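Dihydropteroate synthase (Anaplasma phagocytophilum, PDB 6UCZ) probably catalyses the condensation of 6-hydroxymethyl-dihydropterin diphosphate with p-aminobenzoate to give dihydropteroate, a step of folate biosynthesis. Local coordinates at residues 73-78 with 115-120; 130-135 with 141-146; 260-265 with 279-284. One frame throughout, in Å; residues are numbered along the deposited sequence. Where two conformers were deposited one is given.

Interaction 1 of 3, residues 73-78 with 115-120; sequences GAESTA and TRNAKT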
ATOM      1  N   GLY A  73       2.590   8.542   4.598  1.00 31.94           N
ATOM      2  CA  GLY A  73       3.582   7.764   5.309  1.00 28.77           C
ATOM      3  C   GLY A  73       4.777   8.582   5.744  1.00 37.16           C
ATOM      4  O   GLY A  73       5.197   9.509   5.044  1.00 41.32           O
ATOM      5  N   ALA A  74       5.325   8.256   6.908  1.00 38.38           N
ATOM      6  CA  ALA A  74       6.429   9.011   7.473  1.00 45.12           C
ATOM      7  C   ALA A  74       7.664   8.177   7.754  1.00 50.80           C
ATOM      8  O   ALA A  74       8.667   8.734   8.219  1.00 55.51           O
ATOM      9  CB  ALA A  74       5.993   9.691   8.780  1.00 47.35           C
ATOM     10  N   GLU A  75       7.638   6.869   7.490  1.00 51.16           N
ATOM     11  CA  GLU A  75       8.802   6.018   7.729  1.00 54.95           C
ATOM     12  C   GLU A  75       9.256   5.450   6.395  1.00 61.64           C
ATOM     13  O   GLU A  75       8.589   4.577   5.830  1.00 56.74           O
ATOM     14  CB  GLU A  75       8.491   4.892   8.724  1.00 45.53           C
ATOM     15  CG  GLU A  75       9.754   4.186   9.239  1.00 52.65           C
ATOM     16  CD  GLU A  75       9.490   3.195  10.365  1.00 60.90           C
ATOM     17  OE1 GLU A  75       8.317   2.833  10.594  1.00 59.21           O
ATOM     18  OE2 GLU A  75      10.472   2.763  11.014  1.00 63.42           O
ATOM     19  N   SER A  76      10.404   5.919   5.911  1.00 71.87           N
ATOM     20  CA  SER A  76      10.986   5.341   4.711  1.00 80.67           C
ATOM     21  C   SER A  76      11.351   3.889   4.968  1.00 82.90           C
ATOM     22  O   SER A  76      12.025   3.565   5.950  1.00 84.98           O
ATOM     23  CB  SER A  76      12.219   6.132   4.269  1.00 86.51           C
ATOM     24  OG  SER A  76      13.021   5.367   3.381  1.00 88.08           O
ATOM     25  N   THR A  77      10.893   3.009   4.086  1.00 81.72           N
ATOM     26  CA  THR A  77      11.170   1.587   4.193  1.00 82.64           C
ATOM     27  C   THR A  77      12.205   1.148   3.164  1.00 85.74           C
ATOM     28  O   THR A  77      12.422  -0.056   2.977  1.00 81.23           O
ATOM     29  CB  THR A  77       9.868   0.795   4.072  1.00 77.98           C
ATOM     30  OG1 THR A  77      10.103  -0.591   4.349  1.00 81.70           O
ATOM     31  CG2 THR A  77       9.275   0.962   2.698  1.00 70.26           C
ATOM     32  N   ALA A  78      12.869   2.115   2.518  1.00 90.79           N
ATOM     33  CA  ALA A  78      13.881   1.852   1.506  1.00 90.75           C
ATOM     34  C   ALA A  78      15.029   1.037   2.107  1.00 92.92           C
ATOM     35  O   ALA A  78      15.251   1.059   3.321  1.00 97.24           O
ATOM     36  CB  ALA A  78      14.394   3.173   0.932  1.00 88.88           C
ATOM     37  N   THR A 115       1.665   2.857   8.072  1.00 26.56           N
ATOM     38  CA  THR A 115       2.462   2.711   9.280  1.00 27.81           C
ATOM     39  C   THR A 115       2.504   1.243   9.662  1.00 32.69           C
ATOM     40  O   THR A 115       1.595   0.473   9.340  1.00 35.71           O
ATOM     41  CB  THR A 115       1.898   3.543  10.440  1.00 31.64           C
ATOM     42  OG1 THR A 115       2.717   3.377  11.598  1.00 31.66           O
ATOM     43  CG2 THR A 115       0.480   3.099  10.786  1.00 33.41           C
ATOM     44  N   ARG A 116       3.570   0.862  10.351  1.00 36.16           N
ATOM     45  CA  ARG A 116       3.632  -0.432  11.006  1.00 29.60           C
ATOM     46  C   ARG A 116       3.294  -0.362  12.496  1.00 34.70           C
ATOM     47  O   ARG A 116       3.238  -1.408  13.144  1.00 32.35           O
ATOM     48  CB  ARG A 116       5.021  -1.047  10.814  1.00 32.49           C
ATOM     49  CG  ARG A 116       6.089  -0.464  11.722  1.00 44.77           C
ATOM     50  CD  ARG A 116       7.437  -1.032  11.371  1.00 53.88           C
ATOM     51  NE  ARG A 116       7.895  -0.477  10.102  1.00 67.20           N
ATOM     52  CZ  ARG A 116       9.152  -0.510   9.673  1.00 80.73           C
ATOM     53  NH1 ARG A 116      10.100  -1.065  10.420  1.00 85.77           N
ATOM     54  NH2 ARG A 116       9.458   0.023   8.495  1.00 83.69           N
ATOM     55  N   ASN A 117       3.040   0.831  13.043  1.00 41.02           N
ATOM     56  CA  ASN A 117       2.873   1.044  14.489  1.00 37.29           C
ATOM     57  C   ASN A 117       1.406   1.261  14.842  1.00 34.72           C
ATOM     58  O   ASN A 117       0.772   2.192  14.328  1.00 31.98           O
ATOM     59  CB  ASN A 117       3.687   2.249  14.959  1.00 36.27           C
ATOM     60  CG  ASN A 117       5.176   2.061  14.773  1.00 38.71           C
ATOM     61  OD1 ASN A 117       5.722   1.034  15.149  1.00 41.09           O
ATOM     62  ND2 ASN A 117       5.842   3.054  14.197  1.00 35.04           N
ATOM     63  N   ALA A 118       0.886   0.443  15.764  1.00 34.04           N
ATOM     64  CA  ALA A 118      -0.526   0.542  16.132  1.00 43.93           C
ATOM     65  C   ALA A 118      -0.866   1.906  16.730  1.00 41.35           C
ATOM     66  O   ALA A 118      -1.945   2.449  16.471  1.00 43.95           O
ATOM     67  CB  ALA A 118      -0.894  -0.574  17.111  1.00 49.69           C
ATOM     68  N   LYS A 119       0.037   2.479  17.530  1.00 44.24           N
ATOM     69  CA  LYS A 119      -0.234   3.782  18.136  1.00 43.18           C
ATOM     70  C   LYS A 119      -0.396   4.863  17.081  1.00 44.90           C
ATOM     71  O   LYS A 119      -1.276   5.725  17.192  1.00 39.06           O
ATOM     72  CB  LYS A 119       0.887   4.162  19.101  1.00 44.01           C
ATOM     73  CG  LYS A 119       0.648   5.467  19.866  1.00 50.80           C
ATOM     74  CD  LYS A 119      -0.734   5.553  20.502  1.00 58.73           C
ATOM     75  CE  LYS A 119      -0.781   4.864  21.851  1.00 67.71           C
ATOM     76  NZ  LYS A 119      -1.854   5.443  22.713  1.00 77.60           N
ATOM     77  N   THR A 120       0.444   4.835  16.048  1.00 40.52           N
ATOM     78  CA  THR A 120       0.296   5.807  14.974  1.00 43.51           C
ATOM     79  C   THR A 120      -1.027   5.616  14.248  1.00 38.68           C
ATOM     80  O   THR A 120      -1.728   6.591  13.959  1.00 36.17           O
ATOM     81  CB  THR A 120       1.481   5.706  14.016  1.00 37.48           C
ATOM     82  OG1 THR A 120       2.645   6.244  14.664  1.00 39.19           O
ATOM     83  CG2 THR A 120       1.201   6.459  12.710  1.00 34.57           C
TER
HETATM   84  O   HOH W   1       5.775   2.882  10.285  1.00 36.46           O
HETATM   85  O   HOH W   2       8.261   3.328  13.757  1.00 43.34           O

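Interaction 2 of 3, residues 130-135 with 141-146; sequences DYINDQ and PDMPAI. With PMM (pterin-6-yl-methyl-monophosphate), chain C.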
ATOM      1  N   ASP A 130      -9.331   6.976   6.923  1.00 31.57           N
ATOM      2  CA  ASP A 130     -10.257   5.948   6.468  1.00 38.97           C
ATOM      3  C   ASP A 130      -9.641   4.562   6.390  1.00 36.85           C
ATOM      4  O   ASP A 130     -10.374   3.573   6.473  1.00 35.90           O
ATOM      5  CB  ASP A 130     -10.804   6.327   5.086  1.00 34.97           C
ATOM      6  CG  ASP A 130     -11.475   7.687   5.094  1.00 36.22           C
ATOM      7  OD1 ASP A 130     -12.640   7.746   5.519  1.00 36.75           O
ATOM      8  OD2 ASP A 130     -10.830   8.688   4.721  1.00 34.50           O
ATOM      9  N   TYR A 131      -8.327   4.468   6.215  1.00 25.97           N
ATOM     10  CA  TYR A 131      -7.647   3.187   6.088  1.00 31.48           C
ATOM     11  C   TYR A 131      -6.434   3.158   6.994  1.00 29.26           C
ATOM     12  O   TYR A 131      -5.738   4.169   7.134  1.00 32.01           O
ATOM     13  CB  TYR A 131      -7.125   2.909   4.650  1.00 25.77           C
ATOM     14  CG  TYR A 131      -8.130   2.921   3.524  1.00 30.80           C
ATOM     15  CD1 TYR A 131      -8.603   4.112   2.991  1.00 28.09           C
ATOM     16  CD2 TYR A 131      -8.543   1.732   2.944  1.00 28.82           C
ATOM     17  CE1 TYR A 131      -9.514   4.114   1.935  1.00 28.81           C
ATOM     18  CE2 TYR A 131      -9.436   1.717   1.903  1.00 32.47           C
ATOM     19  CZ  TYR A 131      -9.918   2.905   1.393  1.00 30.15           C
ATOM     20  OH  TYR A 131     -10.811   2.858   0.354  1.00 35.58           O
ATOM     21  N   ILE A 132      -6.164   1.992   7.575  1.00 27.90           N
ATOM     22  CA  ILE A 132      -4.819   1.650   8.021  1.00 28.59           C
ATOM     23  C   ILE A 132      -4.132   0.893   6.893  1.00 30.31           C
ATOM     24  O   ILE A 132      -4.600  -0.171   6.468  1.00 29.46           O
ATOM     25  CB  ILE A 132      -4.826   0.793   9.292  1.00 34.89           C
ATOM     26  CG1 ILE A 132      -5.666   1.415  10.408  1.00 31.28           C
ATOM     27  CG2 ILE A 132      -3.381   0.568   9.768  1.00 30.51           C
ATOM     28  CD1 ILE A 132      -5.820   0.482  11.589  1.00 34.02           C
ATOM     29  N   ASN A 133      -3.036   1.432   6.390  1.00 28.29           N
ATOM     30  CA  ASN A 133      -2.201   0.691   5.449  1.00 26.61           C
ATOM     31  C   ASN A 133      -1.102   0.059   6.299  1.00 27.46           C
ATOM     32  O   ASN A 133      -0.022   0.621   6.472  1.00 27.76           O
ATOM     33  CB  ASN A 133      -1.664   1.599   4.352  1.00 21.55           C
ATOM     34  CG  ASN A 133      -0.675   0.898   3.454  1.00 28.25           C
ATOM     35  OD1 ASN A 133      -0.584  -0.337   3.445  1.00 29.67           O
ATOM     36  ND2 ASN A 133       0.102   1.680   2.722  1.00 24.44           N
ATOM     37  N   ASP A 134      -1.398  -1.116   6.857  1.00 30.18           N
ATOM     38  CA  ASP A 134      -0.493  -1.761   7.815  1.00 29.21           C
ATOM     39  C   ASP A 134       0.602  -2.456   7.034  1.00 29.37           C
ATOM     40  O   ASP A 134       0.549  -3.665   6.782  1.00 31.17           O
ATOM     41  CB  ASP A 134      -1.230  -2.749   8.712  1.00 28.14           C
ATOM     42  CG  ASP A 134      -0.293  -3.465   9.690  1.00 37.18           C
ATOM     43  OD1 ASP A 134       0.866  -3.025   9.865  1.00 33.10           O
ATOM     44  OD2 ASP A 134      -0.721  -4.474  10.285  1.00 39.54           O
ATOM     45  N   GLN A 135       1.646  -1.686   6.715  1.00 31.88           N
ATOM     46  CA  GLN A 135       2.775  -2.228   5.971  1.00 31.49           C
ATOM     47  C   GLN A 135       3.525  -3.294   6.769  1.00 28.31           C
ATOM     48  O   GLN A 135       4.255  -4.097   6.185  1.00 29.59           O
ATOM     49  CB  GLN A 135       3.711  -1.074   5.626  1.00 34.94           C
ATOM     50  CG  GLN A 135       4.873  -1.421   4.747  1.00 46.78           C
ATOM     51  CD  GLN A 135       5.910  -0.320   4.717  1.00 55.66           C
ATOM     52  OE1 GLN A 135       7.091  -0.582   4.475  1.00 67.24           O
ATOM     53  NE2 GLN A 135       5.479   0.923   4.973  1.00 41.28           N
ATOM     54  N   PRO A 141       1.641  -6.291  17.491  1.00 42.78           N
ATOM     55  CA  PRO A 141       0.546  -7.160  17.964  1.00 53.52           C
ATOM     56  C   PRO A 141      -0.694  -6.406  18.424  1.00 50.59           C
ATOM     57  O   PRO A 141      -1.739  -7.040  18.616  1.00 50.70           O
ATOM     58  CB  PRO A 141       1.183  -7.937  19.126  1.00 57.44           C
ATOM     59  CG  PRO A 141       2.654  -7.752  18.969  1.00 57.87           C
ATOM     60  CD  PRO A 141       2.849  -6.423  18.314  1.00 51.82           C
ATOM     61  N   ASP A 142      -0.608  -5.094  18.637  1.00 48.42           N
ATOM     62  CA  ASP A 142      -1.767  -4.285  18.991  1.00 51.79           C
ATOM     63  C   ASP A 142      -2.530  -3.791  17.777  1.00 52.11           C
ATOM     64  O   ASP A 142      -3.578  -3.152  17.940  1.00 44.47           O
ATOM     65  CB  ASP A 142      -1.355  -3.076  19.837  1.00 43.56           C
ATOM     66  CG  ASP A 142      -0.918  -3.465  21.228  1.00 46.89           C
ATOM     67  OD1 ASP A 142      -1.455  -4.461  21.769  1.00 49.28           O
ATOM     68  OD2 ASP A 142      -0.030  -2.779  21.777  1.00 53.83           O
ATOM     69  N   MET A 143      -2.016  -4.021  16.567  1.00 41.35           N
ATOM     70  CA  MET A 143      -2.720  -3.521  15.392  1.00 37.45           C
ATOM     71  C   MET A 143      -4.137  -4.080  15.279  1.00 39.12           C
ATOM     72  O   MET A 143      -5.052  -3.290  14.988  1.00 43.11           O
ATOM     73  CB  MET A 143      -1.907  -3.798  14.114  1.00 33.13           C
ATOM     74  CG  MET A 143      -2.400  -3.000  12.907  1.00 34.94           C
ATOM     75  SD  MET A 143      -2.199  -1.212  13.097  1.00 37.50           S
ATOM     76  CE  MET A 143      -0.533  -0.905  12.505  1.00 37.62           C
ATOM     77  N   PRO A 144      -4.401  -5.377  15.506  1.00 38.12           N
ATOM     78  CA  PRO A 144      -5.792  -5.857  15.381  1.00 42.84           C
ATOM     79  C   PRO A 144      -6.776  -5.167  16.312  1.00 45.63           C
ATOM     80  O   PRO A 144      -7.906  -4.869  15.904  1.00 42.65           O
ATOM     81  CB  PRO A 144      -5.667  -7.354  15.691  1.00 47.27           C
ATOM     82  CG  PRO A 144      -4.264  -7.690  15.285  1.00 41.26           C
ATOM     83  CD  PRO A 144      -3.460  -6.497  15.694  1.00 42.27           C
ATOM     84  N   ALA A 145      -6.382  -4.900  17.557  1.00 46.80           N
ATOM     85  CA  ALA A 145      -7.285  -4.226  18.481  1.00 43.66           C
ATOM     86  C   ALA A 145      -7.615  -2.822  17.989  1.00 44.46           C
ATOM     87  O   ALA A 145      -8.768  -2.384  18.071  1.00 48.06           O
ATOM     88  CB  ALA A 145      -6.667  -4.183  19.883  1.00 42.17           C
ATOM     89  N   ILE A 146      -6.621  -2.117  17.441  1.00 43.70           N
ATOM     90  CA  ILE A 146      -6.849  -0.771  16.914  1.00 49.74           C
ATOM     91  C   ILE A 146      -7.808  -0.806  15.727  1.00 51.00           C
ATOM     92  O   ILE A 146      -8.741  -0.002  15.640  1.00 46.70           O
ATOM     93  CB  ILE A 146      -5.514  -0.112  16.524  1.00 47.73           C
ATOM     94  CG1 ILE A 146      -4.700   0.223  17.769  1.00 49.41           C
ATOM     95  CG2 ILE A 146      -5.764   1.154  15.718  1.00 45.12           C
ATOM     96  CD1 ILE A 146      -5.527   0.842  18.855  1.00 46.69           C
TER
HETATM   97  N5  PMM C 301       5.426  -0.168  -0.537  1.00 23.60           N
HETATM   98  C6  PMM C 301       6.046   0.765   0.192  1.00 27.14           C
HETATM   99  C7  PMM C 301       5.433   1.336   1.292  1.00 21.05           C
HETATM  100  N8  PMM C 301       4.210   1.009   1.724  1.00 23.12           N
HETATM  101  N1  PMM C 301       2.328  -0.245   1.425  1.00 21.58           N
HETATM  102  C2  PMM C 301       1.662  -1.175   0.751  1.00 23.88           C
HETATM  103  N2  PMM C 301       0.441  -1.543   1.156  1.00 21.81           N
HETATM  104  N3  PMM C 301       2.170  -1.807  -0.351  1.00 19.77           N
HETATM  105  C4  PMM C 301       3.416  -1.579  -0.889  1.00 21.14           C
HETATM  106  O4  PMM C 301       3.813  -2.209  -1.869  1.00 28.24           O
HETATM  107  C4A PMM C 301       4.193  -0.550  -0.168  1.00 22.95           C
HETATM  108  C8A PMM C 301       3.597   0.075   0.988  1.00 22.85           C
HETATM  109  C9  PMM C 301       7.456   1.100  -0.228  1.00 33.17           C
HETATM  110  O10 PMM C 301       7.420   1.834  -1.469  1.00 46.55           O
HETATM  111  PA  PMM C 301       7.766   3.413  -1.554  1.00 48.26           P
HETATM  112  O1P PMM C 301       7.822   3.706  -3.062  1.00 53.73           O
HETATM  113  O2P PMM C 301       9.176   3.603  -1.011  1.00 53.51           O
HETATM  114  O3P PMM C 301       6.734   4.207  -0.824  1.00 45.81           O

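Interaction 3 of 3, residues 260-265 with 279-284; sequences MLSTFL and KLTGIS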
ATOM      1  N   MET A 260       2.185   1.127 -17.504  1.00 24.57           N
ATOM      2  CA  MET A 260       1.942  -0.031 -18.359  1.00 22.79           C
ATOM      3  C   MET A 260       1.504  -1.241 -17.541  1.00 26.11           C
ATOM      4  O   MET A 260       0.573  -1.962 -17.931  1.00 21.62           O
ATOM      5  CB  MET A 260       3.193  -0.355 -19.179  1.00 24.22           C
ATOM      6  CG  MET A 260       3.628   0.794 -20.118  1.00 31.94           C
ATOM      7  SD  MET A 260       5.033   0.325 -21.153  1.00 33.41           S
ATOM      8  CE  MET A 260       5.859   1.869 -21.455  1.00 28.87           C
ATOM      9  N   LEU A 261       2.163  -1.484 -16.402  1.00 27.45           N
ATOM     10  CA  LEU A 261       1.723  -2.565 -15.527  1.00 28.22           C
ATOM     11  C   LEU A 261       0.405  -2.222 -14.841  1.00 23.75           C
ATOM     12  O   LEU A 261      -0.453  -3.096 -14.661  1.00 22.95           O
ATOM     13  CB  LEU A 261       2.822  -2.885 -14.503  1.00 25.59           C
ATOM     14  CG  LEU A 261       2.486  -3.919 -13.432  1.00 29.64           C
ATOM     15  CD1 LEU A 261       2.027  -5.254 -14.048  1.00 23.48           C
ATOM     16  CD2 LEU A 261       3.693  -4.108 -12.544  1.00 27.85           C
ATOM     17  N   SER A 262       0.216  -0.948 -14.465  1.00 21.07           N
ATOM     18  CA  SER A 262      -1.053  -0.534 -13.868  1.00 26.25           C
ATOM     19  C   SER A 262      -2.239  -0.946 -14.738  1.00 24.62           C
ATOM     20  O   SER A 262      -3.264  -1.408 -14.222  1.00 23.17           O
ATOM     21  CB  SER A 262      -1.067   0.978 -13.654  1.00 27.74           C
ATOM     22  OG  SER A 262      -0.150   1.357 -12.653  1.00 22.55           O
ATOM     23  N   THR A 263      -2.117  -0.787 -16.062  1.00 21.03           N
ATOM     24  CA  THR A 263      -3.203  -1.183 -16.957  1.00 28.65           C
ATOM     25  C   THR A 263      -3.517  -2.663 -16.810  1.00 25.57           C
ATOM     26  O   THR A 263      -4.685  -3.052 -16.690  1.00 27.27           O
ATOM     27  CB  THR A 263      -2.846  -0.873 -18.412  1.00 30.00           C
ATOM     28  OG1 THR A 263      -2.543   0.517 -18.558  1.00 35.54           O
ATOM     29  CG2 THR A 263      -4.024  -1.221 -19.318  1.00 28.86           C
ATOM     30  N   PHE A 264      -2.477  -3.505 -16.794  1.00 27.07           N
ATOM     31  CA  PHE A 264      -2.672  -4.944 -16.636  1.00 23.60           C
ATOM     32  C   PHE A 264      -3.328  -5.264 -15.295  1.00 25.61           C
ATOM     33  O   PHE A 264      -4.265  -6.069 -15.217  1.00 28.55           O
ATOM     34  CB  PHE A 264      -1.329  -5.663 -16.738  1.00 23.96           C
ATOM     35  CG  PHE A 264      -1.376  -7.095 -16.290  1.00 25.21           C
ATOM     36  CD1 PHE A 264      -1.718  -8.097 -17.198  1.00 37.43           C
ATOM     37  CD2 PHE A 264      -1.079  -7.449 -14.981  1.00 29.82           C
ATOM     38  CE1 PHE A 264      -1.771  -9.429 -16.803  1.00 35.25           C
ATOM     39  CE2 PHE A 264      -1.125  -8.784 -14.575  1.00 29.73           C
ATOM     40  CZ  PHE A 264      -1.473  -9.769 -15.483  1.00 29.98           C
ATOM     41  N   LEU A 265      -2.812  -4.673 -14.221  1.00 24.32           N
ATOM     42  CA  LEU A 265      -3.367  -4.935 -12.895  1.00 27.23           C
ATOM     43  C   LEU A 265      -4.828  -4.499 -12.813  1.00 27.57           C
ATOM     44  O   LEU A 265      -5.667  -5.208 -12.246  1.00 24.99           O
ATOM     45  CB  LEU A 265      -2.532  -4.218 -11.838  1.00 18.92           C
ATOM     46  CG  LEU A 265      -1.095  -4.699 -11.673  1.00 28.10           C
ATOM     47  CD1 LEU A 265      -0.387  -3.781 -10.692  1.00 25.26           C
ATOM     48  CD2 LEU A 265      -1.067  -6.146 -11.191  1.00 31.53           C
ATOM     49  N   LYS A 279      -2.013  10.809 -12.207  1.00 24.78           N
ATOM     50  CA  LYS A 279      -2.525  11.112 -13.548  1.00 30.04           C
ATOM     51  C   LYS A 279      -2.339   9.932 -14.501  1.00 33.03           C
ATOM     52  O   LYS A 279      -3.290   9.493 -15.158  1.00 29.53           O
ATOM     53  CB  LYS A 279      -1.833  12.362 -14.102  1.00 30.11           C
ATOM     54  CG  LYS A 279      -2.450  12.913 -15.401  1.00 39.02           C
ATOM     55  CD  LYS A 279      -1.576  13.996 -16.028  1.00 49.24           C
ATOM     56  CE  LYS A 279      -2.061  14.360 -17.439  1.00 59.64           C
ATOM     57  NZ  LYS A 279      -1.148  15.310 -18.150  1.00 63.98           N
ATOM     58  N   LEU A 280      -1.123   9.387 -14.575  1.00 27.97           N
ATOM     59  CA  LEU A 280      -0.887   8.247 -15.449  1.00 24.63           C
ATOM     60  C   LEU A 280      -1.722   7.045 -15.033  1.00 26.19           C
ATOM     61  O   LEU A 280      -2.209   6.290 -15.887  1.00 24.59           O
ATOM     62  CB  LEU A 280       0.595   7.882 -15.449  1.00 25.90           C
ATOM     63  CG  LEU A 280       1.523   8.795 -16.239  1.00 30.42           C
ATOM     64  CD1 LEU A 280       2.953   8.259 -16.148  1.00 31.88           C
ATOM     65  CD2 LEU A 280       1.058   8.904 -17.697  1.00 29.06           C
ATOM     66  N   THR A 281      -1.890   6.837 -13.725  1.00 26.16           N
ATOM     67  CA  THR A 281      -2.674   5.694 -13.268  1.00 27.35           C
ATOM     68  C   THR A 281      -4.139   5.848 -13.653  1.00 24.74           C
ATOM     69  O   THR A 281      -4.809   4.861 -13.979  1.00 30.49           O
ATOM     70  CB  THR A 281      -2.533   5.520 -11.753  1.00 26.57           C
ATOM     71  OG1 THR A 281      -1.144   5.477 -11.410  1.00 25.87           O
ATOM     72  CG2 THR A 281      -3.157   4.203 -11.318  1.00 22.88           C
ATOM     73  N   GLY A 282      -4.665   7.071 -13.600  1.00 26.47           N
ATOM     74  CA  GLY A 282      -6.017   7.285 -14.092  1.00 23.49           C
ATOM     75  C   GLY A 282      -6.148   6.890 -15.550  1.00 25.11           C
ATOM     76  O   GLY A 282      -7.106   6.216 -15.938  1.00 27.87           O
ATOM     77  N   ILE A 283      -5.154   7.253 -16.365  1.00 27.03           N
ATOM     78  CA  ILE A 283      -5.154   6.858 -17.773  1.00 30.32           C
ATOM     79  C   ILE A 283      -5.101   5.341 -17.905  1.00 31.46           C
ATOM     80  O   ILE A 283      -5.825   4.755 -18.722  1.00 31.36           O
ATOM     81  CB  ILE A 283      -3.992   7.544 -18.512  1.00 26.81           C
ATOM     82  CG1 ILE A 283      -4.226   9.058 -18.500  1.00 29.72           C
ATOM     83  CG2 ILE A 283      -3.849   7.000 -19.975  1.00 29.19           C
ATOM     84  CD1 ILE A 283      -3.056   9.879 -19.000  1.00 32.94           C
ATOM     85  N   SER A 284      -4.278   4.677 -17.077  1.00 30.15           N
ATOM     86  CA  SER A 284      -4.182   3.225 -17.167  0.59 30.63           C
ATOM     87  C   SER A 284      -5.520   2.561 -16.851  1.00 27.79           C
ATOM     88  O   SER A 284      -5.879   1.559 -17.479  1.00 25.37           O
ATOM     89  CB  SER A 284      -3.078   2.694 -16.244  0.59 25.99           C
ATOM     90  OG  SER A 284      -3.542   2.513 -14.922  0.59 22.71           O
TER
HETATM   91  O   HOH W   3       0.549   3.947 -12.922  1.00 24.56           O

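Interaction 1 of 3, residues 73-78 with 115-120
The carboxylate of E75 lies over one face of the R116 guanidinium, the two planes only 21° apart, so the pair is stacked rather than joined edge to edge. E75 OE1 stands 3.2 Å above the guanidinium plane, displaced toward its rim, and comes within 3.4 Å of R116 NE. Because no N-H points at this oxygen, the salt bridge rests on charge alone. E75 OE2 lies 3.8 Å from R116 CZ and also takes a weak hydrogen bond from the backbone N of I84. T77 OG1 comes obliquely to within 4.2 Å of R116 NH2.

The extended E75 chain crosses that of R116 at about a right angle. R116 reaches this place by placing CG between its backbone N and carbonyl carbon and then bending at chi3 (72°), which turns the flat group to face the carboxylate. Water supplies the directional bonds that the stack lacks: one molecule donates to E75 OE1 at 2.6 Å and accepts from R116 N at 3.0 Å, and a second links E75 OE1 to N117 ND2. The latter also bonds to E89. Behind R116 the turn is fixed by T115 OG1, which accepts from N117 N at 2.9 Å in a nearly straight hydrogen bond (168°); this is an ST turn, leading into helix 118-127.

Both segments follow strands of the parallel barrel, 69-73 and 110-115, and T77 lines the pocket of the bound pterin monophosphate. Such a meeting of two adjacent strand-to-helix loops, with T77 in the pocket, is consistent with the active-site end of a TIM barrel, as in other dihydropteroate synthases.

Interaction 2 of 3, residues 130-135 with 141-146
M143 and I132 slide past each other in opposite directions, bringing the sulfur M143 SD to 4.0 Å from the branch methyl I132 CG2. M143 meets D134 differently: the two side chains come from opposite directions, and the thioether folds round the acid. M143 CG lies 3.4 Å from D134 OD2, while the terminal methyl CE turns back to 3.7 Å from D134 OD1. This double approach follows from bends at chi2 (65°) and chi3 of the methionine. The carboxylate is held by polar partners beyond the pair, OD2 accepting from the backbone N of L138 and OD1 weakly from that of G136. I146 crosses I132 at about a right angle and offers CG2 to I132 CD1 at 4.2 Å; L125 of helix 118-127 touches both isoleucines.

The contact packs a barrel strand against the helix that follows it, within the beta-alpha-beta unit of strand 131-134, helix 143-148 and strand 153-157 of the TIM barrel. I132 and D134 leave the backbone toward the helix, whereas N133 and Q135 leave it away from the helix and meet the ligand.

N133 presents its amide to the pterin as a matched donor-acceptor pair. PMM N2 donates to N133 OD1 at 2.8 Å, almost straight (176°), and N133 ND2 donates to PMM N1 at 3.2 Å in a less straight bond (157°). D71 OD2 also bonds that ND2, which would help fix which way round the amide sits. Q135 NE2 comes within 3.5 Å of PMM N8 and is hydrogen-bonded to D114.

Interaction 3 of 3, residues 260-265 with 279-284
S262 and T263 of helix 255-267 pack on S284 of helix 278-290, two outer helices of the TIM barrel joined through strand 272-275. The short segment axes approach to 8.5 Å at 42°, and T263 CA and S284 CA are just 4.5 Å apart, consistent with the small side chains at the crossing.

T263 sets OG1 anti to its carbonyl carbon (chi1 -57°), which brings that oxygen within 3.2 Å of S284 CB while it bonds back to A259 O. The same torsion lays T263 CG2 beside S284 O. S284 was deposited in two conformers; in the one described here, OG falls between the backbone N and the carbonyl carbon (chi1 84°). In that conformer OG donates to T281 O at 2.8 Å within its own helix; this bond and the approach of OG to S262 CB are established for that copy alone.

S262 OG has protein partners in H238 NE2 and T258 O, and L273 of the intervening strand touches both S262 and T281. T281 OG1 bonds to D277 O one turn back. Between the helices a water lies 2.7 Å from S262 OG and donates to T281 OG1 at 2.7 Å.

How the interactions relate
Along the chain the three contacts come in series, interaction 1 closing before interaction 2 opens and interaction 3 lying near the C-terminus. Interactions 1 and 2 are neighbours, their centres 11 Å apart: T115 N probably hydrogen-bonds N133 O between adjacent strands 110-115 and 131-134, and T77 OG1 lies 3.0 Å from Q135 OE1. Both supply residues to the pterin pocket. Interaction 3 is remote, its centre 26 Å and 28 Å from theirs and on the opposite side of the chain's centre. It joins the helices that precede and follow strand 272-275, next to strand 235-236. Interactions 1 and 2 thus link pocket residues to the surrounding helices, while interaction 3 is helix packing in the shell.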